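Local coordinates for protein hydroxyindole o-methyltransferase (Homo sapiens, PDB 4A6D) that transfers a methyl group from S-adenosyl-L-methionine to N-acetylserotonin, producing melatonin, and works as a homodimer, at residues V171-D176 with M198-G203; K71-E76 with E88-Y93; R268-C273 with A324-F329; I282-D287 with G335-A340. One frame throughout, in Å; residues are numbered along the deposited sequence.

In the fold
Contact 2 comes first along the chain and lies in the dimerisation domain; the other three belong to the S-adenosylmethionine-binding methyltransferase part. Contact 1 follows, then contacts 3 and 4 interleave in the order 268-273, 282-287, 324-329 and 335-340, with helix 259-272 and strand 278-283 following each other in the chain. Contact 4 joins strands 278-283 and 339-344 of the seven-stranded sheet, and contact 3 packs helix 259-272 against the turn leading into strand 329-332, about 21 Å away between centres. Contacts 1 and 4, centres about 17 Å apart, meet where Val-171 packs on Tyr-338. Contact 2 is about 27 Å from contact 4 by centres, yet both touch the second subunit, linking the two domains to the dimer.

Contact 1: residues V171-D176 with M198-G203; sequences VLTAFD and MSLYPG
Tyr-201 donates its phenol proton to the backbone carbonyl of Leu-172, the hydrogen bond that joins the two segments. OH stands 2.8 Å from Leu-172 O, with a C=O...donor angle of 139° and a 26° tilt from the carbonyl plane, while that oxygen lies in the plane of the phenol ring, at its edge. Phe-175 O lies 3.1 Å from Tyr-201 OH, and the backbone N of Leu-177 adds a weak hydrogen bond. Asp-176 places OD1 near the plane of the Tyr-201 ring, 4.1 Å from CE1, and bonds Ser-178 OG. A phenylalanine in place of Tyr-201 would probably leave Leu-172 O without this donor and the turn after helix 164-173 less firmly tied. That helix and helix 192-200 both belong to the Rossmann-like methyltransferase domain, and Tyr-201 is the first residue after helix 192-200 to leave helical geometry. Apolar contact continues on the helical side, where Leu-200 CD1 meets Leu-172 CB at 3.8 Å and its CD2 meets Thr-173 CG2 at 3.7 Å, the side chains crossing at about a right angle in both pairs. Thr-173 can offer its methyl because OG1, at chi1 66°, turns back to Arg-169 O.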
# COMPACT_ATOMS: atom_id res chain seq x y z
N VAL A 171 -1.67 -22.07 -18.16
CA VAL A 171 -2.71 -21.61 -19.07
C VAL A 171 -2.67 -22.22 -20.45
O VAL A 171 -3.71 -22.59 -20.98
CB VAL A 171 -2.89 -20.07 -19.08
CG1 VAL A 171 -3.36 -19.57 -17.71
CG2 VAL A 171 -1.62 -19.35 -19.53
N LEU A 172 -1.46 -22.38 -21.02
CA LEU A 172 -1.32 -22.94 -22.35
C LEU A 172 -1.50 -24.46 -22.40
O LEU A 172 -1.87 -24.99 -23.47
CB LEU A 172 -0.02 -22.47 -23.01
CG LEU A 172 0.16 -20.94 -23.13
CD1 LEU A 172 1.57 -20.59 -23.46
CD2 LEU A 172 -0.82 -20.32 -24.13
N THR A 173 -1.29 -25.16 -21.25
CA THR A 173 -1.46 -26.62 -21.16
C THR A 173 -2.75 -27.10 -20.46
O THR A 173 -2.97 -28.31 -20.38
CB THR A 173 -0.20 -27.37 -20.69
OG1 THR A 173 0.09 -27.01 -19.35
CG2 THR A 173 1.00 -27.14 -21.61
N ALA A 174 -3.61 -26.16 -20.00
CA ALA A 174 -4.92 -26.44 -19.41
C ALA A 174 -5.78 -27.28 -20.42
O ALA A 174 -6.48 -28.20 -20.02
CB ALA A 174 -5.62 -25.11 -19.08
N PHE A 175 -5.68 -26.95 -21.72
CA PHE A 175 -6.32 -27.63 -22.85
C PHE A 175 -5.22 -28.00 -23.85
O PHE A 175 -4.21 -27.30 -23.95
CB PHE A 175 -7.36 -26.71 -23.54
CG PHE A 175 -8.46 -26.20 -22.64
CD1 PHE A 175 -9.59 -26.98 -22.36
CD2 PHE A 175 -8.37 -24.93 -22.06
CE1 PHE A 175 -10.59 -26.51 -21.49
CE2 PHE A 175 -9.38 -24.46 -21.20
CZ PHE A 175 -10.49 -25.24 -20.94
N ASP A 176 -5.42 -29.08 -24.60
CA ASP A 176 -4.50 -29.55 -25.62
C ASP A 176 -4.74 -28.75 -26.90
O ASP A 176 -5.70 -28.98 -27.65
CB ASP A 176 -4.66 -31.07 -25.84
CG ASP A 176 -3.94 -31.64 -27.04
OD1 ASP A 176 -2.94 -31.03 -27.49
OD2 ASP A 176 -4.36 -32.72 -27.52
N MET A 198 4.94 -21.71 -28.51
CA MET A 198 5.73 -22.38 -29.54
C MET A 198 6.72 -23.43 -29.04
O MET A 198 6.94 -24.41 -29.73
CB MET A 198 6.37 -21.36 -30.47
CG MET A 198 5.34 -20.53 -31.22
SD MET A 198 4.15 -21.51 -32.20
CE MET A 198 2.67 -21.49 -31.15
N SER A 199 7.28 -23.26 -27.84
CA SER A 199 8.18 -24.27 -27.27
C SER A 199 7.34 -25.45 -26.77
O SER A 199 7.74 -26.61 -26.92
CB SER A 199 9.02 -23.68 -26.14
OG SER A 199 8.20 -23.17 -25.10
N LEU A 200 6.14 -25.14 -26.23
CA LEU A 200 5.17 -26.11 -25.73
C LEU A 200 4.55 -26.91 -26.87
O LEU A 200 4.38 -28.12 -26.73
CB LEU A 200 4.08 -25.41 -24.92
CG LEU A 200 4.39 -25.10 -23.48
CD1 LEU A 200 3.34 -24.21 -22.89
CD2 LEU A 200 4.49 -26.37 -22.66
N TYR A 201 4.24 -26.24 -28.01
CA TYR A 201 3.64 -26.87 -29.19
C TYR A 201 4.56 -26.77 -30.43
O TYR A 201 4.41 -25.86 -31.25
CB TYR A 201 2.22 -26.34 -29.44
CG TYR A 201 1.27 -26.57 -28.28
CD1 TYR A 201 0.61 -27.79 -28.12
CD2 TYR A 201 1.10 -25.60 -27.29
CE1 TYR A 201 -0.23 -28.03 -27.03
CE2 TYR A 201 0.24 -25.82 -26.21
CZ TYR A 201 -0.41 -27.03 -26.08
OH TYR A 201 -1.28 -27.26 -25.04
N PRO A 202 5.51 -27.72 -30.57
CA PRO A 202 6.45 -27.67 -31.70
C PRO A 202 5.86 -27.71 -33.10
O PRO A 202 6.50 -27.23 -34.04
CB PRO A 202 7.36 -28.88 -31.45
CG PRO A 202 7.24 -29.16 -30.00
CD PRO A 202 5.83 -28.85 -29.66
N GLY A 203 4.68 -28.31 -33.24
CA GLY A 203 4.02 -28.41 -34.54
C GLY A 203 3.42 -27.10 -35.01
O GLY A 203 3.50 -26.75 -36.19

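Contact 2: residues K71-E76 with E88-Y93; sequences KLLKVE and ELSSDY. With SO4 (sulfate ion), chain G.
Ser-90 reaches Leu-72 because its chi1 of 53° sets OG between its own backbone N and carbonyl carbon, facing the loop that leads into strand 73-78. Leu-89, one residue earlier, has CG anti to the backbone N (chi1 -159°), which carries its CD2 methyl to Leu-72. Ser-90 OG lies 3.0 Å from Leu-72 O, a distance that fits a hydrogen bond, although Asn-86 OD1 competes for the one proton. The hydroxyl also accepts from Thr-87 N. Leu-72 O is also hydrogen-bonded to Thr-87 OG1, and this bond ties the residue just before helix 88-94 to the loop. Apolar contact runs beside this polar link: Leu-72 CD2 and Leu-89 CD2 are 3.8 Å apart. Separately, the CD2 methyl of Leu-73 comes to 4.2 Å from Ser-90 OG. The domain belongs to the helix-turn-helix clan, and the hairpin of strands 73-78 and 81-86, lying between helices 57-69 and 88-94, is consistent with a winged-helix arrangement. Lys-71, with positive phi, closes helix 57-69 in a Schellman motif, and the chain then passes through Leu-72 into the hairpin. The second subunit covers the leucine pair: Tyr-15 of that chain packs on Leu-72 and its Leu-12 on Leu-89. On the hairpin side, a sulfate probably taken from the crystallisation liquor sits at the first turn of helix 88-94. Glu-88 N donates to sulfate O3 at 3.1 Å and 172°, nearly straight, while Lys-74 lies alongside with CE 3.2 Å from sulfate O2.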
# COMPACT_ATOMS: atom_id res chain seq x y z
N LYS A 71 11.43 -10.71 4.95
CA LYS A 71 11.94 -11.99 4.38
C LYS A 71 12.30 -11.88 2.90
O LYS A 71 12.34 -12.89 2.19
CB LYS A 71 11.06 -13.23 4.69
CG LYS A 71 10.98 -13.60 6.19
CD LYS A 71 9.63 -13.22 6.83
CE LYS A 71 8.45 -14.07 6.38
NZ LYS A 71 7.13 -13.44 6.70
N LEU A 72 12.59 -10.65 2.44
CA LEU A 72 13.04 -10.45 1.07
C LEU A 72 14.56 -10.59 1.09
O LEU A 72 15.15 -11.03 0.10
CB LEU A 72 12.59 -9.09 0.49
CG LEU A 72 11.09 -8.80 0.46
CD1 LEU A 72 10.81 -7.33 0.19
CD2 LEU A 72 10.36 -9.71 -0.53
N LEU A 73 15.20 -10.27 2.23
CA LEU A 73 16.65 -10.42 2.43
C LEU A 73 17.02 -11.17 3.73
O LEU A 73 16.23 -11.23 4.68
CB LEU A 73 17.38 -9.07 2.38
CG LEU A 73 17.33 -8.24 1.10
CD1 LEU A 73 18.08 -6.95 1.30
CD2 LEU A 73 17.91 -9.00 -0.10
N LYS A 74 18.24 -11.73 3.75
CA LYS A 74 18.80 -12.41 4.92
C LYS A 74 19.97 -11.56 5.42
O LYS A 74 20.69 -10.96 4.62
CB LYS A 74 19.32 -13.82 4.55
CG LYS A 74 18.26 -14.90 4.31
CD LYS A 74 18.78 -16.33 4.56
CE LYS A 74 19.72 -16.85 3.49
NZ LYS A 74 20.08 -18.28 3.69
N VAL A 75 20.17 -11.51 6.75
CA VAL A 75 21.28 -10.77 7.32
C VAL A 75 22.17 -11.73 8.09
O VAL A 75 21.71 -12.81 8.48
CB VAL A 75 20.84 -9.51 8.12
CG1 VAL A 75 20.17 -9.88 9.45
CG2 VAL A 75 21.99 -8.54 8.35
N GLU A 76 23.45 -11.38 8.24
CA GLU A 76 24.44 -12.14 9.00
C GLU A 76 25.39 -11.14 9.64
O GLU A 76 25.50 -10.00 9.18
CB GLU A 76 25.16 -13.22 8.14
CG GLU A 76 26.45 -12.80 7.45
CD GLU A 76 26.93 -13.75 6.37
OE1 GLU A 76 27.68 -14.71 6.70
OE2 GLU A 76 26.57 -13.54 5.19
N GLU A 88 15.77 -16.92 -1.55
CA GLU A 88 15.37 -17.70 -2.72
C GLU A 88 14.38 -16.86 -3.49
O GLU A 88 14.49 -16.75 -4.71
CB GLU A 88 14.75 -19.04 -2.30
CG GLU A 88 15.77 -20.11 -1.95
CD GLU A 88 16.23 -21.03 -3.06
OE1 GLU A 88 15.95 -20.75 -4.25
OE2 GLU A 88 16.89 -22.05 -2.73
N LEU A 89 13.49 -16.16 -2.76
CA LEU A 89 12.46 -15.24 -3.25
C LEU A 89 13.04 -14.14 -4.15
O LEU A 89 12.60 -13.98 -5.28
CB LEU A 89 11.74 -14.60 -2.02
CG LEU A 89 10.34 -14.01 -2.24
CD1 LEU A 89 9.59 -13.90 -0.93
CD2 LEU A 89 10.38 -12.67 -2.94
N SER A 90 13.99 -13.36 -3.62
CA SER A 90 14.60 -12.23 -4.32
C SER A 90 15.48 -12.64 -5.48
O SER A 90 15.50 -11.95 -6.49
CB SER A 90 15.34 -11.29 -3.36
OG SER A 90 16.28 -11.95 -2.53
N SER A 91 16.19 -13.77 -5.35
CA SER A 91 17.04 -14.29 -6.42
C SER A 91 16.15 -14.69 -7.62
O SER A 91 16.41 -14.27 -8.75
CB SER A 91 17.85 -15.47 -5.91
OG SER A 91 18.50 -16.16 -6.96
N ASP A 92 15.07 -15.44 -7.34
CA ASP A 92 14.14 -15.93 -8.34
C ASP A 92 13.20 -14.87 -8.91
O ASP A 92 12.87 -14.94 -10.10
CB ASP A 92 13.32 -17.11 -7.79
CG ASP A 92 14.09 -18.31 -7.27
OD1 ASP A 92 15.28 -18.48 -7.65
OD2 ASP A 92 13.52 -19.08 -6.46
N TYR A 93 12.71 -13.92 -8.08
CA TYR A 93 11.70 -12.98 -8.59
C TYR A 93 12.10 -11.53 -8.65
O TYR A 93 11.32 -10.73 -9.17
CB TYR A 93 10.39 -13.11 -7.80
CG TYR A 93 9.82 -14.51 -7.74
CD1 TYR A 93 9.30 -15.13 -8.87
CD2 TYR A 93 9.80 -15.22 -6.54
CE1 TYR A 93 8.81 -16.44 -8.83
CE2 TYR A 93 9.30 -16.52 -6.48
CZ TYR A 93 8.80 -17.12 -7.63
OH TYR A 93 8.30 -18.40 -7.57
S SO4 G . 16.29 -18.50 1.92
O1 SO4 G . 16.35 -19.91 1.48
O2 SO4 G . 17.47 -17.80 1.43
O3 SO4 G . 15.09 -17.87 1.36
O4 SO4 G . 16.26 -18.44 3.38

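Contact 3: residues R268-C273 with A324-F329; sequences RIYHTC and AGFRDF. With ZN (zinc ion), chain B; SO4 (sulfate ion), chain E.
Tyr-270 and Phe-326 form a T-shaped pair: the edge of the tyrosine points at the face of the phenylalanine, with centroids 5.1 Å apart and planes at 88°. CD1 of Tyr-270 stands 3.7 Å above the Phe-326 plane, over its centre. A CH-pi contact adds to it, with Gly-325 CA lying 3.8 Å from the Tyr-270 centroid and 19° off the normal. Ala-324 O covers the same face, at 3.2 Å from Tyr-270 CG. With CG anti to the backbone N (chi1 -178°), the tyrosine is laid across this turn. Lys-345 makes a cation-pi contact with the Tyr-270 ring. Apolar contacts meet the edge of the Phe-326 ring: Ile-269 CG2 is 4.0 Å from CZ and Cys-273 SG 4.3 Å from CE1.

One water links the segments, bridging Tyr-270 OH and Gly-325 O and donating to the latter at 3.0 Å; the zinc and the sulfate each bind one segment only. His-271 NE2 binds zinc at 2.1 Å, with Glu-267 and a water as further ligands. Phe-329 N donates to a sulfate oxygen in a nearly straight bond, and Asp-328 N bonds another oxygen of that ion.

Gly-325, at positive phi, ends helix 314-324 in a Schellman motif; through this turn, the helix leads toward edge strand 329-332 of the Rossmann-like methyltransferase sheet, beside the C-terminal end of helix 259-272.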
# COMPACT_ATOMS: atom_id res chain seq x y z
N ARG A 268 -16.39 -10.28 -34.11
CA ARG A 268 -15.42 -10.19 -35.22
C ARG A 268 -14.59 -11.47 -35.32
O ARG A 268 -14.42 -11.99 -36.41
CB ARG A 268 -14.53 -8.95 -35.04
CG ARG A 268 -15.34 -7.66 -35.16
CD ARG A 268 -14.54 -6.39 -35.43
NE ARG A 268 -13.13 -6.65 -35.65
CZ ARG A 268 -12.54 -6.66 -36.84
NH1 ARG A 268 -13.21 -6.31 -37.92
NH2 ARG A 268 -11.26 -6.97 -36.94
N ILE A 269 -14.12 -11.99 -34.15
CA ILE A 269 -13.34 -13.23 -34.02
C ILE A 269 -14.20 -14.40 -34.45
O ILE A 269 -13.75 -15.21 -35.25
CB ILE A 269 -12.82 -13.44 -32.58
CG1 ILE A 269 -11.88 -12.28 -32.15
CG2 ILE A 269 -12.17 -14.84 -32.42
CD1 ILE A 269 -11.46 -12.39 -30.62
N TYR A 270 -15.44 -14.48 -33.94
CA TYR A 270 -16.36 -15.55 -34.32
C TYR A 270 -16.53 -15.66 -35.86
O TYR A 270 -16.32 -16.74 -36.41
CB TYR A 270 -17.71 -15.40 -33.62
CG TYR A 270 -18.65 -16.55 -33.97
CD1 TYR A 270 -18.58 -17.75 -33.29
CD2 TYR A 270 -19.60 -16.41 -34.98
CE1 TYR A 270 -19.40 -18.82 -33.64
CE2 TYR A 270 -20.44 -17.47 -35.33
CZ TYR A 270 -20.33 -18.67 -34.66
OH TYR A 270 -21.21 -19.68 -34.94
N HIS A 271 -16.89 -14.55 -36.52
CA HIS A 271 -17.08 -14.46 -37.95
C HIS A 271 -15.81 -14.67 -38.76
O HIS A 271 -15.91 -15.04 -39.92
CB HIS A 271 -17.85 -13.20 -38.34
CG HIS A 271 -19.26 -13.22 -37.83
ND1 HIS A 271 -20.22 -14.09 -38.36
CD2 HIS A 271 -19.83 -12.54 -36.81
CE1 HIS A 271 -21.33 -13.88 -37.68
NE2 HIS A 271 -21.15 -12.95 -36.73
N THR A 272 -14.64 -14.56 -38.12
CA THR A 272 -13.34 -14.85 -38.74
C THR A 272 -13.03 -16.38 -38.58
O THR A 272 -12.35 -16.93 -39.44
CB THR A 272 -12.25 -13.92 -38.17
OG1 THR A 272 -12.68 -12.56 -38.31
CG2 THR A 272 -10.93 -14.08 -38.88
N CYS A 273 -13.52 -17.03 -37.51
CA CYS A 273 -13.29 -18.46 -37.26
C CYS A 273 -14.00 -19.34 -38.29
O CYS A 273 -15.00 -18.96 -38.89
CB CYS A 273 -13.67 -18.87 -35.83
SG CYS A 273 -12.46 -18.41 -34.56
N ALA A 324 -21.71 -14.24 -28.77
CA ALA A 324 -20.87 -14.01 -29.93
C ALA A 324 -21.02 -15.18 -30.92
O ALA A 324 -20.73 -14.99 -32.10
CB ALA A 324 -19.42 -13.85 -29.51
N GLY A 325 -21.51 -16.33 -30.44
CA GLY A 325 -21.79 -17.50 -31.28
C GLY A 325 -21.06 -18.77 -30.87
O GLY A 325 -21.40 -19.85 -31.36
N PHE A 326 -20.01 -18.66 -30.03
CA PHE A 326 -19.20 -19.80 -29.58
C PHE A 326 -19.99 -20.82 -28.76
O PHE A 326 -20.99 -20.46 -28.15
CB PHE A 326 -17.97 -19.33 -28.80
CG PHE A 326 -17.05 -18.46 -29.62
CD1 PHE A 326 -16.19 -19.03 -30.56
CD2 PHE A 326 -17.06 -17.08 -29.48
CE1 PHE A 326 -15.34 -18.24 -31.31
CE2 PHE A 326 -16.20 -16.28 -30.23
CZ PHE A 326 -15.34 -16.87 -31.14
N ARG A 327 -19.57 -22.08 -28.80
CA ARG A 327 -20.21 -23.21 -28.11
C ARG A 327 -19.10 -24.01 -27.42
O ARG A 327 -17.94 -23.63 -27.52
CB ARG A 327 -21.00 -24.09 -29.13
CG ARG A 327 -22.14 -23.39 -29.91
CD ARG A 327 -23.37 -23.09 -29.05
NE ARG A 327 -24.40 -22.31 -29.76
CZ ARG A 327 -24.57 -20.99 -29.67
NH1 ARG A 327 -23.78 -20.26 -28.89
NH2 ARG A 327 -25.54 -20.39 -30.35
N ASP A 328 -19.45 -25.11 -26.74
CA ASP A 328 -18.54 -25.99 -26.00
C ASP A 328 -17.63 -25.26 -25.00
O ASP A 328 -16.44 -25.59 -24.88
CB ASP A 328 -17.73 -26.92 -26.93
CG ASP A 328 -18.56 -27.72 -27.93
OD1 ASP A 328 -19.68 -28.16 -27.56
OD2 ASP A 328 -18.10 -27.90 -29.08
N PHE A 329 -18.20 -24.26 -24.29
CA PHE A 329 -17.53 -23.48 -23.25
C PHE A 329 -17.02 -24.40 -22.14
O PHE A 329 -17.76 -25.27 -21.65
CB PHE A 329 -18.49 -22.42 -22.68
CG PHE A 329 -17.94 -21.63 -21.50
CD1 PHE A 329 -18.10 -22.09 -20.19
CD2 PHE A 329 -17.29 -20.42 -21.70
CE1 PHE A 329 -17.60 -21.36 -19.12
CE2 PHE A 329 -16.75 -19.72 -20.62
CZ PHE A 329 -16.92 -20.20 -19.34
ZN ZN B . -22.55 -12.60 -35.17
S SO4 E . -22.31 -24.19 -24.67
O1 SO4 E . -22.53 -25.00 -23.46
O2 SO4 E . -20.94 -23.68 -24.62
O3 SO4 E . -22.53 -24.97 -25.92
O4 SO4 E . -23.24 -23.04 -24.66
O HOH W 1 -20.64 -21.98 -33.26
O HOH W 2 -24.11 -13.02 -36.67

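Contact 4: residues I282-D287 with G335-A340; sequences IESLLD and GAIYDA
The contact lies where strands 278-283 and 339-344, antiparallel neighbours in the mixed sheet of the class I methyltransferase fold, give way to loops. Asp-339 N donates to Glu-283 O at 2.8 Å and 156°, from well above the carbonyl plane; the return bond, Glu-283 N to Asp-339 O at 3.3 Å, is weak. Further links come from side chains. Ser-284 OG, anti to its own backbone N (chi1 -160°), donates to Ile-337 O at 2.6 Å and also bonds Thr-296 OG1. Asp-339 OD2 takes Leu-285 N on its anti lone pair at 3.0 Å and 163°, and a water donating to OD2 at 2.7 Å also donates to Leu-285 O. Leu-285 CD1 lies 3.6 Å from Asp-339 CB. Next to the pair, Ile-282 CG2 meets Tyr-338 CB at 3.9 Å, and the tyrosine ring brings CD1 within 3.5 Å of Ser-284 N. Glu-283 turns OE2 to the backbone N of His-255, the inferred proton donor or acceptor, and Tyr-338 packs on Arg-252 of the cofactor site. Were Asp-339 replaced by an alanine, Leu-285 N would probably lose its acceptor and the loop after strand 278-283 be freer to shift. The buried carboxylate, with Thr-334 N donating to OD1, receives three donors, which would probably stabilise its negative charge.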
# COMPACT_ATOMS: atom_id res chain seq x y z
N ILE A 282 -7.66 -16.00 -21.57
CA ILE A 282 -6.80 -16.17 -20.40
C ILE A 282 -6.98 -14.97 -19.50
O ILE A 282 -6.57 -13.87 -19.84
CB ILE A 282 -5.31 -16.42 -20.75
CG1 ILE A 282 -5.17 -17.74 -21.54
CG2 ILE A 282 -4.43 -16.43 -19.44
CD1 ILE A 282 -3.93 -17.88 -22.28
N GLU A 283 -7.66 -15.20 -18.37
CA GLU A 283 -8.00 -14.18 -17.39
C GLU A 283 -8.02 -14.80 -15.98
O GLU A 283 -8.07 -16.02 -15.84
CB GLU A 283 -9.38 -13.53 -17.71
CG GLU A 283 -9.51 -12.78 -19.04
CD GLU A 283 -8.88 -11.41 -19.14
OE1 GLU A 283 -7.94 -11.13 -18.37
OE2 GLU A 283 -9.28 -10.63 -20.04
N SER A 284 -7.99 -13.94 -14.94
CA SER A 284 -8.10 -14.34 -13.55
C SER A 284 -9.59 -14.42 -13.26
O SER A 284 -10.29 -13.40 -13.24
CB SER A 284 -7.43 -13.32 -12.62
OG SER A 284 -7.16 -13.96 -11.38
N LEU A 285 -10.07 -15.61 -13.06
CA LEU A 285 -11.49 -15.85 -12.86
C LEU A 285 -11.98 -15.49 -11.48
O LEU A 285 -11.37 -15.85 -10.48
CB LEU A 285 -11.86 -17.32 -13.20
CG LEU A 285 -11.71 -17.74 -14.67
CD1 LEU A 285 -11.94 -19.24 -14.83
CD2 LEU A 285 -12.65 -16.97 -15.57
N LEU A 286 -13.10 -14.76 -11.44
CA LEU A 286 -13.73 -14.39 -10.17
C LEU A 286 -14.60 -15.55 -9.71
O LEU A 286 -15.24 -16.19 -10.54
CB LEU A 286 -14.63 -13.15 -10.37
CG LEU A 286 -14.10 -11.81 -9.93
CD1 LEU A 286 -15.17 -10.79 -10.09
CD2 LEU A 286 -13.64 -11.80 -8.47
N ASP A 287 -14.68 -15.81 -8.38
CA ASP A 287 -15.57 -16.88 -7.90
C ASP A 287 -17.00 -16.46 -8.33
O ASP A 287 -17.26 -15.26 -8.42
CB ASP A 287 -15.55 -16.99 -6.34
CG ASP A 287 -14.26 -17.48 -5.65
OD1 ASP A 287 -13.40 -18.04 -6.34
OD2 ASP A 287 -14.13 -17.28 -4.40
N GLY A 335 -5.06 -22.83 -10.36
CA GLY A 335 -4.54 -22.67 -9.02
C GLY A 335 -3.57 -21.50 -9.01
O GLY A 335 -2.98 -21.19 -7.97
N ALA A 336 -3.42 -20.83 -10.17
CA ALA A 336 -2.54 -19.68 -10.34
C ALA A 336 -3.35 -18.38 -10.49
O ALA A 336 -4.57 -18.41 -10.36
CB ALA A 336 -1.60 -19.90 -11.52
N ILE A 337 -2.68 -17.23 -10.69
CA ILE A 337 -3.45 -16.00 -10.85
C ILE A 337 -4.34 -16.13 -12.13
O ILE A 337 -5.56 -15.94 -12.06
CB ILE A 337 -2.55 -14.73 -10.85
CG1 ILE A 337 -1.86 -14.56 -9.46
CG2 ILE A 337 -3.35 -13.49 -11.22
CD1 ILE A 337 -0.61 -13.68 -9.51
N TYR A 338 -3.73 -16.57 -13.24
CA TYR A 338 -4.44 -16.69 -14.51
C TYR A 338 -4.98 -18.07 -14.83
O TYR A 338 -4.30 -19.09 -14.66
CB TYR A 338 -3.68 -16.03 -15.66
CG TYR A 338 -3.51 -14.56 -15.40
CD1 TYR A 338 -4.56 -13.67 -15.60
CD2 TYR A 338 -2.36 -14.08 -14.77
CE1 TYR A 338 -4.44 -12.32 -15.24
CE2 TYR A 338 -2.21 -12.73 -14.47
CZ TYR A 338 -3.26 -11.85 -14.68
OH TYR A 338 -3.13 -10.53 -14.34
N ASP A 339 -6.25 -18.08 -15.23
CA ASP A 339 -6.97 -19.29 -15.61
C ASP A 339 -7.17 -19.33 -17.11
O ASP A 339 -6.83 -18.36 -17.81
CB ASP A 339 -8.31 -19.38 -14.84
CG ASP A 339 -8.16 -19.28 -13.33
OD1 ASP A 339 -7.58 -20.22 -12.72
OD2 ASP A 339 -8.64 -18.27 -12.75
N ALA A 340 -7.71 -20.41 -17.62
CA ALA A 340 -7.94 -20.55 -19.08
C ALA A 340 -9.37 -20.93 -19.38
O ALA A 340 -9.94 -21.78 -18.70
CB ALA A 340 -7.01 -21.61 -19.64
O HOH W 3 -8.94 -17.33 -10.27